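Local coordinates for uncharacterized protein lp_2664 (Lactobacillus plantarum WCFS1, PDB 2PJQ) that is of unknown function but belongs to the HD-domain family, so it is probably a metal-dependent phosphohydrolase, at residues Leu53-Ala58 against Gln95-Ala100; Ala46-Ala51 against Thr192-Ala197. All coordinates share one frame; numbering follows the deposited sequence.

Contact 1: Leu53-Ala58 against Gln95-Ala100; sequences LNLTLA and QTAIFA
L55 on helix 53-62 reaches A97 and I98 on helix 92-102, and it is the most covered residue of this small apolar contact. L55 CD1 lies 4.2 Å from A97 CB. L55 CD2 takes the other two neighbours: it is 3.9 Å from A97 O and 4.5 Å from I98 CG1. The branched end of the leucine therefore rests against A97 and its neighbour I98, on a methyl, a backbone oxygen and the side of an isoleucine. The first torsion helps explain the reach. CG of L55 is anti to the backbone N (chi1 -164°), which carries the methyls out across the gap, although the CB itself does not point at the other helix. A97 does turn its CB toward helix 53-62, where it meets the leucine. A58, one turn after L55, also aims its CB this way, and part of its surface is covered by helix 92-102.

The backbones come nearest at L55 and I98, with 7.1 Å between their CA atoms. No hydrogen bond joins the two segments. The backbone bonds run within each helix, as in L57 N to L53 O at 3.0 Å. N54 ND2 bonds instead to I7 O and E9 OE1. The buried surface is modest, 141 Å² over both sides.

Other parts of the chain complete the packing. I7, from the N-terminal loop, touches both A58 and I98. I98 also rests on L85 of helix 74-87, and L55 also touches E120 of helix 119-130. This is helix-to-helix apolar packing inside the all-helical HD domain. H63 and D64, just after helix 53-62, fit the HD-type pattern, although no metal is bound to them here.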
# COMPACT_ATOMS: atom_id res chain seq x y z
N LEU B 53 -17.51 28.59 -5.21
CA LEU B 53 -17.02 27.47 -5.98
C LEU B 53 -15.59 27.58 -6.46
O LEU B 53 -14.72 26.83 -6.01
CB LEU B 53 -17.93 27.23 -7.18
CG LEU B 53 -17.92 25.83 -7.76
CD1 LEU B 53 -18.45 24.85 -6.72
CD2 LEU B 53 -18.77 25.80 -9.02
N ASN B 54 -15.34 28.52 -7.38
CA ASN B 54 -14.00 28.73 -7.95
C ASN B 54 -12.82 28.90 -7.01
O ASN B 54 -11.71 28.53 -7.37
CB ASN B 54 -14.03 29.91 -8.92
CG ASN B 54 -14.90 29.65 -10.11
OD1 ASN B 54 -15.70 28.71 -10.12
ND2 ASN B 54 -14.77 30.49 -11.14
N LEU B 55 -13.02 29.46 -5.83
CA LEU B 55 -11.90 29.61 -4.91
C LEU B 55 -11.63 28.22 -4.38
O LEU B 55 -10.48 27.78 -4.30
CB LEU B 55 -12.28 30.52 -3.74
CG LEU B 55 -11.20 31.14 -2.83
CD1 LEU B 55 -11.85 31.52 -1.51
CD2 LEU B 55 -10.06 30.19 -2.58
N THR B 56 -12.71 27.53 -4.02
CA THR B 56 -12.66 26.18 -3.45
C THR B 56 -11.89 25.20 -4.32
O THR B 56 -10.88 24.65 -3.89
CB THR B 56 -14.09 25.61 -3.23
OG1 THR B 56 -14.80 26.43 -2.31
CG2 THR B 56 -14.03 24.21 -2.65
N LEU B 57 -12.36 24.98 -5.54
CA LEU B 57 -11.71 24.01 -6.42
C LEU B 57 -10.28 24.42 -6.65
O LEU B 57 -9.38 23.58 -6.63
CB LEU B 57 -12.44 23.90 -7.75
CG LEU B 57 -13.93 23.64 -7.61
CD1 LEU B 57 -14.53 23.41 -8.98
CD2 LEU B 57 -14.16 22.44 -6.70
N ALA B 58 -10.07 25.72 -6.88
CA ALA B 58 -8.75 26.26 -7.12
C ALA B 58 -7.84 25.76 -6.00
O ALA B 58 -6.84 25.08 -6.25
CB ALA B 58 -8.79 27.76 -7.14
N GLN B 95 -4.99 35.54 -4.62
CA GLN B 95 -3.80 34.73 -4.37
C GLN B 95 -3.64 34.52 -2.86
O GLN B 95 -3.28 33.43 -2.42
CB GLN B 95 -2.56 35.43 -4.92
CG GLN B 95 -2.08 34.85 -6.22
CD GLN B 95 -0.86 35.55 -6.77
OE1 GLN B 95 -0.89 36.75 -7.06
NE2 GLN B 95 0.23 34.82 -6.90
N THR B 96 -3.92 35.56 -2.08
CA THR B 96 -3.84 35.46 -0.64
C THR B 96 -4.82 34.39 -0.15
O THR B 96 -4.45 33.50 0.62
CB THR B 96 -4.13 36.85 0.04
OG1 THR B 96 -2.95 37.65 0.02
CG2 THR B 96 -4.50 36.69 1.48
N ALA B 97 -6.06 34.45 -0.61
CA ALA B 97 -7.08 33.50 -0.19
C ALA B 97 -6.78 32.04 -0.52
O ALA B 97 -7.34 31.13 0.10
CB ALA B 97 -8.45 33.90 -0.75
N ILE B 98 -5.91 31.83 -1.50
CA ILE B 98 -5.52 30.49 -1.93
C ILE B 98 -4.50 29.88 -0.98
O ILE B 98 -4.57 28.70 -0.65
CB ILE B 98 -4.95 30.54 -3.35
CG1 ILE B 98 -6.04 31.03 -4.31
CG2 ILE B 98 -4.41 29.17 -3.78
CD1 ILE B 98 -5.61 31.18 -5.75
N PHE B 99 -3.53 30.67 -0.53
CA PHE B 99 -2.54 30.13 0.39
C PHE B 99 -3.14 30.03 1.76
O PHE B 99 -2.78 29.14 2.54
CB PHE B 99 -1.30 30.99 0.41
CG PHE B 99 -0.45 30.83 -0.82
CD1 PHE B 99 0.43 29.76 -0.93
CD2 PHE B 99 -0.53 31.74 -1.87
CE1 PHE B 99 1.21 29.60 -2.07
CE2 PHE B 99 0.25 31.59 -3.01
CZ PHE B 99 1.12 30.52 -3.10
N ALA B 100 -4.10 30.92 2.02
CA ALA B 100 -4.81 30.96 3.28
C ALA B 100 -5.33 29.56 3.56
O ALA B 100 -5.28 29.08 4.68
CB ALA B 100 -5.95 31.91 3.18

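Contact 2: Ala46-Ala51 against Thr192-Ala197; sequences AKDEGA and TDTAKA
E49 lays its CG against the CG2 methyl of T192, 3.4 Å away. The two side chains run antiparallel alongside one another. The glutamate chain is bent at chi2 (-51°), and E49 OE2 stays 4.1 Å from T192 CG2. E49 OE2 is also 5.4 Å from D193 OD2, a like charge, which would probably disfavour a closer approach.

The polar link is between D48 and T194. T194 OG1 donates a hydrogen bond of 2.7 Å to D48 OD2. It meets that oxygen on the anti side, 23° out of the carboxylate plane, and the aspartate comes in roughly perpendicular to the threonine side chain. With chi1 at -65°, the hydroxyl of T194 sits on the side of its backbone N and faces D48. A valine in place of T194 would probably leave D48 OD2 without this hydroxyl donor and the aspartate freer to turn. R44 offers the same oxygen only a long, weak ion pair.

T192 is the N-cap residue of helix 193-198, but its side chain makes no capping bond. Its backbone N is held by D126 of helix 119-130. Across the contact, helix 32-49 ends at G50 in a Schellman motif, with A51 N bonded to A46 O at 2.9 Å. The contact thus sets the Schellman C-terminal end of one helix beside the N-terminal turn of another.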
# COMPACT_ATOMS: atom_id res chain seq x y z
N ALA B 46 -19.06 22.00 -1.66
CA ALA B 46 -19.14 23.46 -1.74
C ALA B 46 -20.60 23.87 -1.94
O ALA B 46 -21.12 24.73 -1.23
CB ALA B 46 -18.27 23.99 -2.88
N LYS B 47 -21.26 23.24 -2.91
CA LYS B 47 -22.64 23.56 -3.19
C LYS B 47 -23.56 23.32 -2.00
O LYS B 47 -24.36 24.19 -1.64
CB LYS B 47 -23.07 22.80 -4.42
CG LYS B 47 -22.13 23.16 -5.58
CD LYS B 47 -22.65 22.73 -6.94
CE LYS B 47 -21.67 23.15 -8.03
NZ LYS B 47 -22.21 22.88 -9.40
N ASP B 48 -23.44 22.16 -1.37
CA ASP B 48 -24.25 21.86 -0.21
C ASP B 48 -24.11 22.95 0.86
O ASP B 48 -25.07 23.27 1.56
CB ASP B 48 -23.84 20.51 0.35
CG ASP B 48 -24.59 19.36 -0.30
OD1 ASP B 48 -24.75 19.38 -1.54
OD2 ASP B 48 -25.01 18.44 0.42
N GLU B 49 -22.91 23.52 0.98
CA GLU B 49 -22.66 24.55 1.97
C GLU B 49 -22.81 25.99 1.48
O GLU B 49 -22.84 26.91 2.28
CB GLU B 49 -21.26 24.39 2.55
CG GLU B 49 -21.21 23.46 3.72
CD GLU B 49 -22.25 23.83 4.75
OE1 GLU B 49 -22.24 24.99 5.19
OE2 GLU B 49 -23.08 22.97 5.11
N GLY B 50 -22.91 26.17 0.17
CA GLY B 50 -23.04 27.52 -0.35
C GLY B 50 -21.71 28.22 -0.24
O GLY B 50 -21.60 29.35 0.23
N ALA B 51 -20.67 27.53 -0.69
CA ALA B 51 -19.33 28.09 -0.64
C ALA B 51 -18.97 28.61 -2.00
O ALA B 51 -19.51 28.16 -3.01
CB ALA B 51 -18.33 27.02 -0.21
N THR B 192 -18.05 19.89 7.20
CA THR B 192 -19.34 19.85 6.51
C THR B 192 -20.32 18.81 7.06
O THR B 192 -19.92 17.71 7.40
CB THR B 192 -19.16 19.52 5.02
OG1 THR B 192 -17.85 19.92 4.59
CG2 THR B 192 -20.22 20.21 4.19
N ASP B 193 -21.60 19.14 7.12
CA ASP B 193 -22.55 18.15 7.62
C ASP B 193 -22.62 17.00 6.63
O ASP B 193 -22.66 15.84 7.03
CB ASP B 193 -23.95 18.75 7.80
CG ASP B 193 -24.14 19.37 9.18
OD1 ASP B 193 -23.45 18.93 10.12
OD2 ASP B 193 -25.00 20.27 9.32
N THR B 194 -22.61 17.34 5.35
CA THR B 194 -22.67 16.33 4.29
C THR B 194 -21.48 15.39 4.36
O THR B 194 -21.58 14.22 4.00
CB THR B 194 -22.67 16.98 2.91
OG1 THR B 194 -23.86 17.75 2.73
CG2 THR B 194 -22.60 15.92 1.82
N ALA B 195 -20.36 15.91 4.84
CA ALA B 195 -19.16 15.12 4.93
C ALA B 195 -19.19 14.22 6.14
O ALA B 195 -18.87 13.03 6.03
CB ALA B 195 -17.94 16.03 4.97
N LYS B 196 -19.57 14.76 7.29
CA LYS B 196 -19.63 13.95 8.51
C LYS B 196 -20.39 12.69 8.17
O LYS B 196 -20.02 11.61 8.59
CB LYS B 196 -20.37 14.69 9.63
CG LYS B 196 -19.61 15.83 10.26
CD LYS B 196 -20.39 16.40 11.42
CE LYS B 196 -19.62 17.52 12.10
NZ LYS B 196 -20.29 17.98 13.36
N ALA B 197 -21.45 12.84 7.40
CA ALA B 197 -22.27 11.71 7.02
C ALA B 197 -21.47 10.73 6.17
O ALA B 197 -21.45 9.52 6.43
CB ALA B 197 -23.50 12.18 6.26

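In the fold
From the N terminus, the chain passes through helix 32-49, whose end enters contact 2, and turns directly into helix 53-62, which enters contact 1. Contact 1 closes first, when helix 92-102 returns to 53-58 after 36 residues. Contact 2 closes much later, at 192-197, after 140 residues. Contact 1 thus lies wholly within the span that contact 2 closes. Their centres are about 17 Å apart, yet they touch: L53 packs on A46 and K47, and T56 on A46 and A51. Contact 1 joins helices within the HD-domain range. Contact 2 brings the late helix 193-198 to the end of helix 32-49.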